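Local coordinates for protein N-acetyl-beta-D glucosaminidase (Rhizomucor miehei CAU432, PDB 4ZM6) that probably removes N-acetylglucosamine residues from glycans through a glycoside hydrolase family 3 region and acetylates glucosamine with acetyl-CoA through a GCN5-related region, at residues Thr373-Lys379 with Gln491-Val497. Residues are numbered along the deposited sequence; the frame is centred on the assembly and turned at random.
Sequences TVVTNRK and QVDTYLV
Tyr-495 pairs with two residues at once, Val-375 and Thr-376, which makes a classic beta bulge in the antiparallel pairing of strands 373-377 and 494-497. Within the chain, 373-377 is one of the two edge strands of a mixed six-stranded sheet; its inner neighbour 494-497 pairs in parallel with strand 475-479. At the bulge the carbonyl oxygen Tyr-495 O is gripped twice, by Val-375 N at 2.9 Å and by Thr-376 N at 3.2 Å, each donor tilted somewhat from the carbonyl plane. Farther along, Thr-373 and Val-497 exchange two backbone hydrogen bonds.

The tight part lies on the face of Thr-376, Tyr-495 and Val-497, where the bulge brings Val-375 alongside the tyrosine. With the tyrosine's CG anti to its backbone N (chi1 174°), the ring meets CB of that valine edge-on, CD2 to CB 3.7 Å. Val-375 CG2 also touches Val-497 CG2 at 3.9 Å, the two side chains crossing at about a right angle. The ring's hydroxyl is hydrogen-bonded to Pro-483 O.

Toward solvent the strands give way to a polar end, where Arg-378 N still bonds Asp-493 O at 2.8 Å. Lys-379 only lays its aliphatic chain along the carboxylate of Asp-493, without a salt bridge. Arg-378, whose guanidinium also bonds Pro-490 O and Asp-532, lies across Asp-493 with the flat groups 72° apart. Its NE donates to the anti lone pair of Asp-493 OD1 at 3.2 Å, while Val-492 O sits over one guanidinium face, 3.3 Å from NH2.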
loop_
_atom_site.group_PDB
_atom_site.type_symbol
_atom_site.label_atom_id
_atom_site.label_comp_id
_atom_site.label_asym_id
_atom_site.label_seq_id
_atom_site.Cartn_x
_atom_site.Cartn_y
_atom_site.Cartn_z
ATOM N N THR A 373 12.660 22.070 -15.908
ATOM C CA THR A 373 13.475 21.922 -14.715
ATOM C C THR A 373 14.902 22.392 -14.997
ATOM O O THR A 373 15.480 22.048 -16.026
ATOM C CB THR A 373 13.540 20.443 -14.275
ATOM O OG1 THR A 373 12.232 19.858 -14.316
ATOM C CG2 THR A 373 14.110 20.322 -12.875
ATOM N N VAL A 374 15.460 23.181 -14.084
ATOM C CA VAL A 374 16.882 23.490 -14.086
ATOM C C VAL A 374 17.534 22.382 -13.278
ATOM O O VAL A 374 17.262 22.241 -12.084
ATOM C CB VAL A 374 17.166 24.850 -13.433
ATOM C CG1 VAL A 374 18.661 25.101 -13.356
ATOM C CG2 VAL A 374 16.466 25.963 -14.207
ATOM N N VAL A 375 18.383 21.594 -13.932
ATOM C CA VAL A 375 18.940 20.388 -13.332
ATOM C C VAL A 375 20.280 20.681 -12.658
ATOM O O VAL A 375 20.526 20.243 -11.534
ATOM C CB VAL A 375 19.093 19.283 -14.392
ATOM C CG1 VAL A 375 19.650 18.009 -13.774
ATOM C CG2 VAL A 375 17.757 19.007 -15.059
ATOM N N THR A 376 21.150 21.410 -13.344
ATOM C CA THR A 376 22.381 21.889 -12.723
ATOM C C THR A 376 22.616 23.342 -13.085
ATOM O O THR A 376 22.132 23.833 -14.100
ATOM C CB THR A 376 23.622 21.044 -13.106
ATOM O OG1 THR A 376 23.845 21.104 -14.517
ATOM C CG2 THR A 376 23.434 19.588 -12.683
ATOM N N ASN A 377 23.353 24.021 -12.219
ATOM C CA ASN A 377 23.629 25.437 -12.363
ATOM C C ASN A 377 24.792 25.777 -11.429
ATOM O O ASN A 377 24.692 26.648 -10.558
ATOM C CB ASN A 377 22.369 26.248 -12.029
ATOM C CG ASN A 377 22.448 27.690 -12.497
ATOM O OD1 ASN A 377 23.310 28.067 -13.291
ATOM N ND2 ASN A 377 21.535 28.502 -12.006
ATOM N N ARG A 378 25.897 25.059 -11.623
ATOM C CA ARG A 378 27.062 25.141 -10.743
ATOM C C ARG A 378 27.694 26.536 -10.655
ATOM O O ARG A 378 28.179 26.922 -9.594
ATOM C CB ARG A 378 28.125 24.108 -11.158
ATOM C CG ARG A 378 28.128 22.828 -10.326
ATOM C CD ARG A 378 27.506 21.626 -11.023
ATOM N NE ARG A 378 28.361 21.116 -12.099
ATOM C CZ ARG A 378 28.208 19.942 -12.720
ATOM N NH1 ARG A 378 27.233 19.097 -12.388
ATOM N NH2 ARG A 378 29.049 19.608 -13.688
ATOM N N LYS A 379 27.686 27.285 -11.759
ATOM C CA LYS A 379 28.268 28.635 -11.793
ATOM C C LYS A 379 27.220 29.750 -11.677
ATOM O O LYS A 379 27.542 30.918 -11.869
ATOM C CB LYS A 379 29.043 28.844 -13.094
ATOM C CG LYS A 379 30.003 27.727 -13.472
ATOM C CD LYS A 379 31.219 27.664 -12.561
ATOM C CE LYS A 379 32.473 27.313 -13.354
ATOM N NZ LYS A 379 33.701 27.302 -12.512
ATOM N N GLN A 491 30.313 17.270 -17.095
ATOM C CA GLN A 491 31.152 18.450 -16.848
ATOM C C GLN A 491 30.331 19.734 -16.990
ATOM O O GLN A 491 30.624 20.741 -16.336
ATOM C CB GLN A 491 32.354 18.539 -17.813
ATOM C CG GLN A 491 32.843 17.240 -18.457
ATOM C CD GLN A 491 32.135 16.901 -19.773
ATOM O OE1 GLN A 491 31.819 17.784 -20.580
ATOM N NE2 GLN A 491 31.903 15.612 -20.000
ATOM N N VAL A 492 29.320 19.693 -17.860
ATOM C CA VAL A 492 28.485 20.855 -18.145
ATOM C C VAL A 492 27.863 21.360 -16.853
ATOM O O VAL A 492 27.127 20.637 -16.193
ATOM C CB VAL A 492 27.384 20.532 -19.178
ATOM C CG1 VAL A 492 26.385 21.676 -19.289
ATOM C CG2 VAL A 492 28.009 20.249 -20.536
ATOM N N ASP A 493 28.185 22.603 -16.507
ATOM C CA ASP A 493 27.791 23.200 -15.233
ATOM C C ASP A 493 26.349 23.682 -15.223
ATOM O O ASP A 493 25.745 23.806 -14.154
ATOM C CB ASP A 493 28.710 24.380 -14.896
ATOM C CG ASP A 493 30.121 23.943 -14.533
ATOM O OD1 ASP A 493 30.272 22.895 -13.868
ATOM O OD2 ASP A 493 31.080 24.657 -14.906
ATOM N N THR A 494 25.791 23.952 -16.399
ATOM C CA THR A 494 24.468 24.568 -16.472
ATOM C C THR A 494 23.605 23.884 -17.545
ATOM O O THR A 494 23.858 24.008 -18.743
ATOM C CB THR A 494 24.576 26.114 -16.606
ATOM O OG1 THR A 494 23.513 26.630 -17.415
ATOM C CG2 THR A 494 25.928 26.524 -17.186
ATOM N N TYR A 495 22.590 23.159 -17.072
ATOM C CA TYR A 495 21.786 22.252 -17.887
ATOM C C TYR A 495 20.332 22.276 -17.413
ATOM O O TYR A 495 20.068 22.318 -16.208
ATOM C CB TYR A 495 22.360 20.836 -17.763
ATOM C CG TYR A 495 21.567 19.730 -18.437
ATOM C CD1 TYR A 495 21.598 19.562 -19.816
ATOM C CD2 TYR A 495 20.816 18.827 -17.685
ATOM C CE1 TYR A 495 20.882 18.546 -20.429
ATOM C CE2 TYR A 495 20.101 17.807 -18.288
ATOM C CZ TYR A 495 20.140 17.673 -19.658
ATOM O OH TYR A 495 19.437 16.659 -20.260
ATOM N N LEU A 496 19.402 22.262 -18.365
ATOM C CA LEU A 496 17.966 22.237 -18.058
ATOM C C LEU A 496 17.236 21.312 -19.022
ATOM O O LEU A 496 17.794 20.897 -20.031
ATOM C CB LEU A 496 17.354 23.645 -18.110
ATOM C CG LEU A 496 17.203 24.328 -19.478
ATOM C CD1 LEU A 496 16.006 25.268 -19.484
ATOM C CD2 LEU A 496 18.467 25.074 -19.878
ATOM N N VAL A 497 15.986 20.996 -18.709
ATOM C CA VAL A 497 15.212 20.044 -19.499
ATOM C C VAL A 497 13.774 20.531 -19.671
ATOM O O VAL A 497 13.203 21.137 -18.760
ATOM C CB VAL A 497 15.238 18.634 -18.866
ATOM C CG1 VAL A 497 16.649 18.062 -18.916
ATOM C CG2 VAL A 497 14.724 18.654 -17.429
#